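Local structure of sensor protein PfeS (3KYZ) at residues A[29-34]-A[104-109]; A[58-63]-A[111-116]; A[99-104]-A[116-121]. The protein is the membrane-bound sensor histidine kinase of the PfeR/PfeS two-component system and may activate PfeR by phosphorylation, the chain here being its sensor domain. One frame throughout, in Å; residues are numbered along the deposited sequence.

How the interactions relate
Helix 17-53 opens the modelled chain, and interaction 1 joins its middle, residues 29-34, to the loop 104-109, closing a loop of some seventy residues. Strand 57-60 follows the helix; in interaction 2 residues 58-63 meet 111-116 across 47 intervening residues. Interaction 3 closes the shortest loop, the hairpin of strands 100-104 and 113-117. None nests inside another: the segments of every pair cross along the chain. Strand 113-117 is central in the three-stranded antiparallel sheet; interactions 2 and 3 share Ile116, while interactions 1 and 3 share Glu104. Phe105 N meets Gly112 O at 3.0 Å, linking interactions 1 and 2.

Interaction 1: A[29-34]-A[104-109]; sequences QAEDAW and EFPGHP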
loop_
_atom_site.group_PDB
_atom_site.type_symbol
_atom_site.label_atom_id
_atom_site.label_comp_id
_atom_site.label_asym_id
_atom_site.label_seq_id
_atom_site.Cartn_x
_atom_site.Cartn_y
_atom_site.Cartn_z
ATOM N N GLN A 29 3.662 20.756 -4.829
ATOM C CA GLN A 29 4.769 21.349 -4.076
ATOM C C GLN A 29 5.796 20.292 -3.681
ATOM O O GLN A 29 6.999 20.542 -3.719
ATOM C CB GLN A 29 4.276 22.040 -2.804
ATOM C CG GLN A 29 3.394 23.246 -3.020
ATOM C CD GLN A 29 3.048 23.903 -1.710
ATOM O OE1 GLN A 29 3.911 24.069 -0.841
ATOM N NE2 GLN A 29 1.787 24.276 -1.548
ATOM N N ALA A 30 5.315 19.116 -3.285
ATOM C CA ALA A 30 6.200 18.013 -2.910
ATOM C C ALA A 30 7.082 17.621 -4.092
ATOM O O ALA A 30 8.297 17.444 -3.951
ATOM C CB ALA A 30 5.382 16.811 -2.450
ATOM N N GLU A 31 6.461 17.465 -5.256
ATOM C CA GLU A 31 7.214 17.115 -6.452
ATOM C C GLU A 31 8.253 18.186 -6.773
ATOM O O GLU A 31 9.391 17.871 -7.135
ATOM C CB GLU A 31 6.294 16.928 -7.653
ATOM C CG GLU A 31 7.055 16.546 -8.920
ATOM C CD GLU A 31 6.148 16.283 -10.093
ATOM O OE1 GLU A 31 5.067 16.901 -10.163
ATOM O OE2 GLU A 31 6.516 15.455 -10.948
ATOM N N ASP A 32 7.849 19.449 -6.675
ATOM C CA ASP A 32 8.754 20.553 -6.982
ATOM C C ASP A 32 9.975 20.507 -6.059
ATOM O O ASP A 32 11.103 20.736 -6.501
ATOM C CB ASP A 32 8.044 21.904 -6.825
ATOM C CG ASP A 32 7.052 22.199 -7.947
ATOM O OD1 ASP A 32 7.026 21.472 -8.963
ATOM O OD2 ASP A 32 6.295 23.183 -7.812
ATOM N N ALA A 33 9.749 20.216 -4.777
ATOM C CA ALA A 33 10.847 20.141 -3.812
ATOM C C ALA A 33 11.805 18.998 -4.162
ATOM O O ALA A 33 13.028 19.164 -4.152
ATOM C CB ALA A 33 10.300 19.983 -2.390
ATOM N N TRP A 34 11.239 17.839 -4.482
ATOM C CA TRP A 34 12.023 16.691 -4.930
ATOM C C TRP A 34 12.829 17.018 -6.187
ATOM O O TRP A 34 14.033 16.749 -6.259
ATOM C CB TRP A 34 11.107 15.478 -5.178
ATOM C CG TRP A 34 11.757 14.392 -6.026
ATOM C CD1 TRP A 34 11.439 14.051 -7.315
ATOM C CD2 TRP A 34 12.827 13.526 -5.635
ATOM N NE1 TRP A 34 12.252 13.023 -7.750
ATOM C CE2 TRP A 34 13.112 12.683 -6.736
ATOM C CE3 TRP A 34 13.580 13.388 -4.467
ATOM C CZ2 TRP A 34 14.119 11.721 -6.697
ATOM C CZ3 TRP A 34 14.575 12.432 -4.426
ATOM C CH2 TRP A 34 14.840 11.607 -5.538
ATOM N N GLU A 104 -0.409 11.231 -6.293
ATOM C CA GLU A 104 0.710 11.122 -7.223
ATOM C C GLU A 104 1.363 12.477 -7.467
ATOM O O GLU A 104 0.690 13.510 -7.486
ATOM C CB GLU A 104 0.229 10.549 -8.562
ATOM C CG GLU A 104 -0.670 11.511 -9.353
ATOM C CD GLU A 104 -1.152 10.940 -10.686
ATOM O OE1 GLU A 104 -1.047 9.717 -10.883
ATOM O OE2 GLU A 104 -1.644 11.718 -11.536
ATOM N N PHE A 105 2.673 12.473 -7.666
ATOM C CA PHE A 105 3.332 13.660 -8.206
ATOM C C PHE A 105 2.658 13.981 -9.545
ATOM O O PHE A 105 2.538 13.102 -10.402
ATOM C CB PHE A 105 4.817 13.394 -8.442
ATOM C CG PHE A 105 5.657 13.386 -7.187
ATOM C CD1 PHE A 105 5.108 13.648 -5.941
ATOM C CD2 PHE A 105 7.014 13.107 -7.270
ATOM C CE1 PHE A 105 5.909 13.646 -4.802
ATOM C CE2 PHE A 105 7.815 13.103 -6.146
ATOM C CZ PHE A 105 7.266 13.375 -4.908
ATOM N N PRO A 106 2.213 15.236 -9.738
ATOM C CA PRO A 106 1.411 15.514 -10.939
ATOM C C PRO A 106 2.198 15.527 -12.254
ATOM O O PRO A 106 1.675 15.081 -13.280
ATOM C CB PRO A 106 0.817 16.900 -10.646
ATOM C CG PRO A 106 1.783 17.530 -9.672
ATOM C CD PRO A 106 2.226 16.375 -8.801
ATOM N N GLY A 107 3.431 16.017 -12.236
ATOM C CA GLY A 107 4.219 16.093 -13.457
ATOM C C GLY A 107 4.722 14.738 -13.921
ATOM O O GLY A 107 4.625 14.383 -15.098
ATOM N N HIS A 108 5.278 13.980 -12.987
ATOM C CA HIS A 108 5.818 12.663 -13.291
ATOM C C HIS A 108 5.417 11.692 -12.188
ATOM O O HIS A 108 6.182 11.447 -11.260
ATOM C CB HIS A 108 7.340 12.735 -13.437
ATOM C CG HIS A 108 7.793 13.521 -14.629
ATOM N ND1 HIS A 108 7.744 13.021 -15.913
ATOM C CD2 HIS A 108 8.297 14.773 -14.731
ATOM C CE1 HIS A 108 8.200 13.932 -16.755
ATOM N NE2 HIS A 108 8.540 15.006 -16.063
ATOM N N PRO A 109 4.201 11.138 -12.290
ATOM C CA PRO A 109 3.668 10.251 -11.252
ATOM C C PRO A 109 4.570 9.039 -11.038
ATOM O O PRO A 109 4.591 8.476 -9.942
ATOM C CB PRO A 109 2.317 9.799 -11.821
ATOM C CG PRO A 109 1.965 10.797 -12.853
ATOM C CD PRO A 109 3.242 11.381 -13.377
#
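Glu31 reaches out from the long helix 17-53 and grips the loop that connects the two strands of the hairpin 100-104/113-117, so that the hairpin end of this Cache-clan sensor domain is tied to its main helix. The tight part of the contact is the Phe105 ring, laid against the helix with Glu31 over one face. Glu31 CB stands 3.9 Å from the centroid of the Phe105 ring, 21° off the normal, a CH-pi contact. Beside it, Ala30 CB approaches Phe105 CE1 at 4.0 Å. One turn along from Ala30, Trp34 CD1 meets Phe105 CE2 at 3.9 Å; the indole and phenyl planes are inclined to each other, and the two rings meet obliquely. Leu67 touches both Phe105 and Trp34, adding to the apolar cluster.

Toward the outer side, apolar packing gives way to a polar grip on exposed loop residues. With CG anti to its backbone N (chi1 -179°) and the chain extended, Glu31 runs out past the phenyl ring and delivers its carboxylate to two successive backbone amides. The syn lone pairs of both oxygens are used, which fixes the rotation of the carboxylate and holds Gly107 and His108 in place although the loop has no regular secondary structure. Gly107 N donates to Glu31 OE1 at 2.8 Å in a fairly straight bond, whereas the bond from His108 N to Glu31 OE2 is more bent, with 138° at the hydrogen. Loop contacts around this grip are slight: the Pro106 ring flanks the carboxylate, and the exposed His108 brings its CB to 3.8 Å from Glu31 OE2. On the Pro106 side, the ring carbon CD lies 3.2 Å from Glu31 OE1.

Interaction 2: A[58-63]-A[111-116]; sequences ALVGPH and QGRLVI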
loop_
_atom_site.group_PDB
_atom_site.type_symbol
_atom_site.label_atom_id
_atom_site.label_comp_id
_atom_site.label_asym_id
_atom_site.label_seq_id
_atom_site.Cartn_x
_atom_site.Cartn_y
_atom_site.Cartn_z
ATOM N N ALA A 58 4.639 11.592 4.213
ATOM C CA ALA A 58 5.811 10.966 3.597
ATOM C C ALA A 58 5.847 11.283 2.106
ATOM O O ALA A 58 4.799 11.466 1.486
ATOM C CB ALA A 58 5.812 9.447 3.819
ATOM N N LEU A 59 7.050 11.385 1.549
ATOM C CA LEU A 59 7.232 11.420 0.105
ATOM C C LEU A 59 7.876 10.101 -0.240
ATOM O O LEU A 59 8.931 9.777 0.292
ATOM C CB LEU A 59 8.155 12.572 -0.311
ATOM C CG LEU A 59 7.485 13.945 -0.421
ATOM C CD1 LEU A 59 6.922 14.384 0.926
ATOM C CD2 LEU A 59 8.467 14.971 -0.957
ATOM N N VAL A 60 7.234 9.317 -1.100
ATOM C CA VAL A 60 7.783 7.994 -1.418
ATOM C C VAL A 60 7.947 7.790 -2.910
ATOM O O VAL A 60 7.211 8.375 -3.715
ATOM C CB VAL A 60 6.974 6.826 -0.798
ATOM C CG1 VAL A 60 6.894 6.969 0.719
ATOM C CG2 VAL A 60 5.596 6.737 -1.397
ATOM N N GLY A 61 8.933 6.977 -3.273
ATOM C CA GLY A 61 9.255 6.745 -4.665
ATOM C C GLY A 61 8.544 5.541 -5.257
ATOM O O GLY A 61 7.620 4.987 -4.645
ATOM N N PRO A 62 8.980 5.123 -6.457
ATOM C CA PRO A 62 8.323 4.044 -7.210
ATOM C C PRO A 62 8.382 2.689 -6.499
ATOM O O PRO A 62 7.541 1.828 -6.760
ATOM C CB PRO A 62 9.117 3.974 -8.520
ATOM C CG PRO A 62 10.003 5.163 -8.554
ATOM C CD PRO A 62 10.133 5.705 -7.170
ATOM N N HIS A 63 9.358 2.505 -5.616
ATOM C CA HIS A 63 9.473 1.262 -4.850
ATOM C C HIS A 63 8.925 1.391 -3.412
ATOM O O HIS A 63 9.133 0.512 -2.555
ATOM C CB HIS A 63 10.930 0.774 -4.876
ATOM C CG HIS A 63 11.535 0.780 -6.249
ATOM N ND1 HIS A 63 11.173 -0.123 -7.225
ATOM C CD2 HIS A 63 12.460 1.592 -6.816
ATOM C CE1 HIS A 63 11.854 0.125 -8.330
ATOM N NE2 HIS A 63 12.643 1.163 -8.109
ATOM N N GLN A 111 7.633 8.994 -10.700
ATOM C CA GLN A 111 8.768 9.332 -9.841
ATOM C C GLN A 111 8.426 9.277 -8.352
ATOM O O GLN A 111 9.307 9.164 -7.502
ATOM C CB GLN A 111 9.338 10.703 -10.198
ATOM C CG GLN A 111 10.048 10.746 -11.540
ATOM C CD GLN A 111 10.551 12.133 -11.884
ATOM O OE1 GLN A 111 10.699 12.985 -11.009
ATOM N NE2 GLN A 111 10.807 12.371 -13.166
ATOM N N GLY A 112 7.145 9.380 -8.024
ATOM C CA GLY A 112 6.768 9.295 -6.633
ATOM C C GLY A 112 5.414 9.873 -6.308
ATOM O O GLY A 112 4.629 10.218 -7.195
ATOM N N ARG A 113 5.134 9.954 -5.014
ATOM C CA ARG A 113 3.852 10.446 -4.553
ATOM C C ARG A 113 3.999 11.092 -3.189
ATOM O O ARG A 113 4.963 10.830 -2.456
ATOM C CB ARG A 113 2.849 9.296 -4.459
ATOM C CG ARG A 113 3.149 8.314 -3.332
ATOM C CD ARG A 113 2.189 7.128 -3.360
ATOM N NE ARG A 113 2.544 6.176 -4.413
ATOM C CZ ARG A 113 1.736 5.230 -4.887
ATOM N NH1 ARG A 113 0.494 5.110 -4.428
ATOM N NH2 ARG A 113 2.170 4.399 -5.829
ATOM N N LEU A 114 3.041 11.948 -2.869
ATOM C CA LEU A 114 2.871 12.466 -1.522
ATOM C C LEU A 114 1.876 11.569 -0.797
ATOM O O LEU A 114 0.826 11.218 -1.348
ATOM C CB LEU A 114 2.329 13.899 -1.575
ATOM C CG LEU A 114 1.908 14.512 -0.233
ATOM C CD1 LEU A 114 3.102 14.660 0.685
ATOM C CD2 LEU A 114 1.235 15.864 -0.444
ATOM N N VAL A 115 2.219 11.170 0.425
ATOM C CA VAL A 115 1.273 10.497 1.302
ATOM C C VAL A 115 1.042 11.397 2.515
ATOM O O VAL A 115 1.993 11.873 3.143
ATOM C CB VAL A 115 1.782 9.114 1.755
ATOM C CG1 VAL A 115 0.780 8.468 2.724
ATOM C CG2 VAL A 115 2.010 8.219 0.546
ATOM N N ILE A 116 -0.221 11.655 2.827
ATOM C CA ILE A 116 -0.554 12.477 3.982
ATOM C C ILE A 116 -1.688 11.816 4.745
ATOM O O ILE A 116 -2.696 11.442 4.152
ATOM C CB ILE A 116 -0.904 13.938 3.569
ATOM C CG1 ILE A 116 -1.200 14.807 4.795
ATOM C CG2 ILE A 116 -2.065 13.986 2.570
ATOM C CD1 ILE A 116 -1.138 16.300 4.478
HETATM O O HOH W 1 5.086 5.880 -5.689
#
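Ala58 and Val115 exchange two backbone hydrogen bonds, as do Val60 and Arg113, making an antiparallel pairing between the strand outermost within this chain, 57-60, and central strand 113-117 of the sensor-domain sheet. In the first pair, Val115 N reaches Ala58 O at 2.8 Å; in the second, Arg113 N reaches Val60 O at 2.9 Å. Leu59 and Leu114 form the non-hydrogen-bonded pair between them, where the CA-H of Leu59 points to the carbonyl O of Arg113. The strand axes deviate from exact antiparallel alignment, running at 151° to one another.

Side chains pack on both faces. On that of Leu59 and Leu114, the two CD1 methyls touch at 3.8 Å, beneath helix 17-53, which supplies Ala30 and Ala42 to Leu59 and Tyr26 to Leu114. On the face of Ala58, Val60, Arg113 and Val115, the arginine stem lies across the valine, with Arg113 CG 3.5 Å from Val60 CG2. Val115 there also packs on Trp56 and Met83, and Val60 on Leu72.

Beyond Val60 the strand pairing gives way to two glycines, Gly61 and Gly112, whose CA atoms approach to 4.1 Å. The backbone of Gly112 is fully extended, and its CA comes within 3.1 Å of Val60 O. Pro62 CD rests on Gln111 O at 3.6 Å where 58-63 leaves the sheet and 111-116 enters it.

Arg113 is positioned from further out. Its chain bends at chi3 (77°), bringing the guanidinium back to where NH1 bonds to Ser102 OG on strand 100-104, and the arginine also packs on Thr81 of the second subunit. A water in the guanidinium plane completes the connection, accepting from Arg113 NE at 2.9 Å and donating to Gly61 O.

Interaction 3: A[99-104]-A[116-121]; sequences PYVSIE and IQLPER
Val101 and Ile116 face each other at the apolar centre, with Val101 CB 4.2 Å from Ile116 CG2. Ile103 CD1 touches the same methyl, and Val101 CG2 meets Leu118 CD1 at 4.1 Å. Helix 17-53 covers this side, Leu23 touching both Ile103 and Leu118. The backbones beneath are joined by reciprocal bonds between Val101 and Ile116, and by a nearly straight bond from Leu118 N to Pro99 O, 2.8 Å long.

On the other face Tyr100 and Gln117 form a non-hydrogen-bonded pair. The Gln117 chain leaves its CB on the side away from the main-chain N (chi1 -171°) and stays straight, lying over the phenol ring; its amide stacks on the ring with the planes 20° apart, and its CG makes a CH-pi contact 4.2 Å from the Tyr100 ring centroid. The amide has further anchors: NE2 donates to Leu98 O, and a water at the ring edge donates to Gln117 OE1 and is also hydrogen-bonded to Tyr100 OH at 2.6 Å. His79 stacks on the tyrosine as well. Together these contacts make up the open end of an antiparallel beta hairpin, strands 100-104 and 113-117, within the three-stranded sheet of the sensor domain.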
loop_
_atom_site.group_PDB
_atom_site.type_symbol
_atom_site.label_atom_id
_atom_site.label_comp_id
_atom_site.label_asym_id
_atom_site.label_seq_id
_atom_site.Cartn_x
_atom_site.Cartn_y
_atom_site.Cartn_z
ATOM N N PRO A 99 -7.650 8.204 7.485
ATOM C CA PRO A 99 -7.110 7.551 6.284
ATOM C C PRO A 99 -5.760 8.118 5.850
ATOM O O PRO A 99 -5.491 9.310 6.039
ATOM C CB PRO A 99 -8.143 7.880 5.200
ATOM C CG PRO A 99 -9.350 8.353 5.914
ATOM C CD PRO A 99 -8.922 8.899 7.232
ATOM N N TYR A 100 -4.925 7.266 5.264
ATOM C CA TYR A 100 -3.714 7.740 4.599
ATOM C C TYR A 100 -4.049 8.012 3.146
ATOM O O TYR A 100 -4.532 7.127 2.437
ATOM C CB TYR A 100 -2.576 6.723 4.724
ATOM C CG TYR A 100 -2.130 6.565 6.155
ATOM C CD1 TYR A 100 -1.210 7.442 6.714
ATOM C CD2 TYR A 100 -2.645 5.550 6.951
ATOM C CE1 TYR A 100 -0.812 7.316 8.029
ATOM C CE2 TYR A 100 -2.258 5.413 8.257
ATOM C CZ TYR A 100 -1.340 6.299 8.796
ATOM O OH TYR A 100 -0.951 6.153 10.096
ATOM N N VAL A 101 -3.820 9.249 2.718
ATOM C CA VAL A 101 -4.185 9.678 1.379
ATOM C C VAL A 101 -2.964 9.668 0.465
ATOM O O VAL A 101 -1.918 10.229 0.804
ATOM C CB VAL A 101 -4.810 11.087 1.409
ATOM C CG1 VAL A 101 -5.228 11.520 0.008
ATOM C CG2 VAL A 101 -5.996 11.115 2.371
ATOM N N SER A 102 -3.107 9.005 -0.681
ATOM C CA SER A 102 -2.049 8.864 -1.673
ATOM C C SER A 102 -2.301 9.834 -2.820
ATOM O O SER A 102 -3.372 9.813 -3.434
ATOM C CB SER A 102 -2.066 7.439 -2.225
ATOM O OG SER A 102 -1.109 7.252 -3.249
ATOM N N ILE A 103 -1.323 10.685 -3.108
ATOM C CA ILE A 103 -1.470 11.694 -4.159
ATOM C C ILE A 103 -0.237 11.696 -5.062
ATOM O O ILE A 103 0.854 12.105 -4.653
ATOM C CB ILE A 103 -1.676 13.114 -3.582
ATOM C CG1 ILE A 103 -2.710 13.116 -2.446
ATOM C CG2 ILE A 103 -2.067 14.087 -4.703
ATOM C CD1 ILE A 103 -2.697 14.399 -1.592
ATOM N N GLU A 104 -0.409 11.231 -6.293
ATOM C CA GLU A 104 0.710 11.122 -7.223
ATOM C C GLU A 104 1.363 12.477 -7.467
ATOM O O GLU A 104 0.690 13.510 -7.486
ATOM C CB GLU A 104 0.229 10.549 -8.562
ATOM C CG GLU A 104 -0.670 11.511 -9.353
ATOM C CD GLU A 104 -1.152 10.940 -10.686
ATOM O OE1 GLU A 104 -1.047 9.717 -10.883
ATOM O OE2 GLU A 104 -1.644 11.718 -11.536
ATOM N N ILE A 116 -0.221 11.655 2.827
ATOM C CA ILE A 116 -0.554 12.477 3.982
ATOM C C ILE A 116 -1.688 11.816 4.745
ATOM O O ILE A 116 -2.696 11.442 4.152
ATOM C CB ILE A 116 -0.904 13.938 3.569
ATOM C CG1 ILE A 116 -1.200 14.807 4.795
ATOM C CG2 ILE A 116 -2.065 13.986 2.570
ATOM C CD1 ILE A 116 -1.138 16.300 4.478
ATOM N N GLN A 117 -1.521 11.635 6.050
ATOM C CA GLN A 117 -2.648 11.161 6.842
ATOM C C GLN A 117 -3.648 12.312 6.910
ATOM O O GLN A 117 -3.285 13.443 7.225
ATOM C CB GLN A 117 -2.243 10.720 8.247
ATOM C CG GLN A 117 -3.397 10.029 8.974
ATOM C CD GLN A 117 -2.973 9.267 10.214
ATOM O OE1 GLN A 117 -1.968 9.591 10.842
ATOM N NE2 GLN A 117 -3.744 8.238 10.569
ATOM N N LEU A 118 -4.901 12.032 6.582
ATOM C CA LEU A 118 -5.897 13.095 6.458
ATOM C C LEU A 118 -5.984 13.918 7.739
ATOM O O LEU A 118 -6.191 13.360 8.808
ATOM C CB LEU A 118 -7.274 12.500 6.151
ATOM C CG LEU A 118 -8.320 13.531 5.733
ATOM C CD1 LEU A 118 -7.999 14.078 4.346
ATOM C CD2 LEU A 118 -9.703 12.916 5.759
ATOM N N PRO A 119 -5.821 15.247 7.640
ATOM C CA PRO A 119 -6.046 16.076 8.832
ATOM C C PRO A 119 -7.472 15.913 9.354
ATOM O O PRO A 119 -8.416 15.858 8.567
ATOM C CB PRO A 119 -5.836 17.502 8.311
ATOM C CG PRO A 119 -4.888 17.340 7.174
ATOM C CD PRO A 119 -5.296 16.036 6.510
ATOM N N GLU A 120 -7.624 15.847 10.670
ATOM C CA GLU A 120 -8.920 15.556 11.273
ATOM C C GLU A 120 -10.028 16.516 10.831
ATOM O O GLU A 120 -11.186 16.118 10.681
ATOM C CB GLU A 120 -8.803 15.550 12.797
ATOM C CG GLU A 120 -10.073 15.132 13.515
ATOM C CD GLU A 120 -9.956 15.275 15.019
ATOM O OE1 GLU A 120 -9.046 15.999 15.476
ATOM O OE2 GLU A 120 -10.775 14.669 15.744
ATOM N N ARG A 121 -9.675 17.778 10.612
ATOM C CA ARG A 121 -10.683 18.779 10.271
ATOM C C ARG A 121 -11.309 18.543 8.898
ATOM O O ARG A 121 -12.367 19.103 8.594
ATOM C CB ARG A 121 -10.095 20.191 10.336
ATOM C CG ARG A 121 -9.248 20.540 9.134
ATOM C CD ARG A 121 -8.699 21.955 9.202
ATOM N NE ARG A 121 -7.881 22.219 8.027
ATOM C CZ ARG A 121 -6.644 21.762 7.865
ATOM N NH1 ARG A 121 -6.074 21.038 8.817
ATOM N NH2 ARG A 121 -5.973 22.046 6.758
HETATM O O HOH W 2 0.312 7.980 11.491
#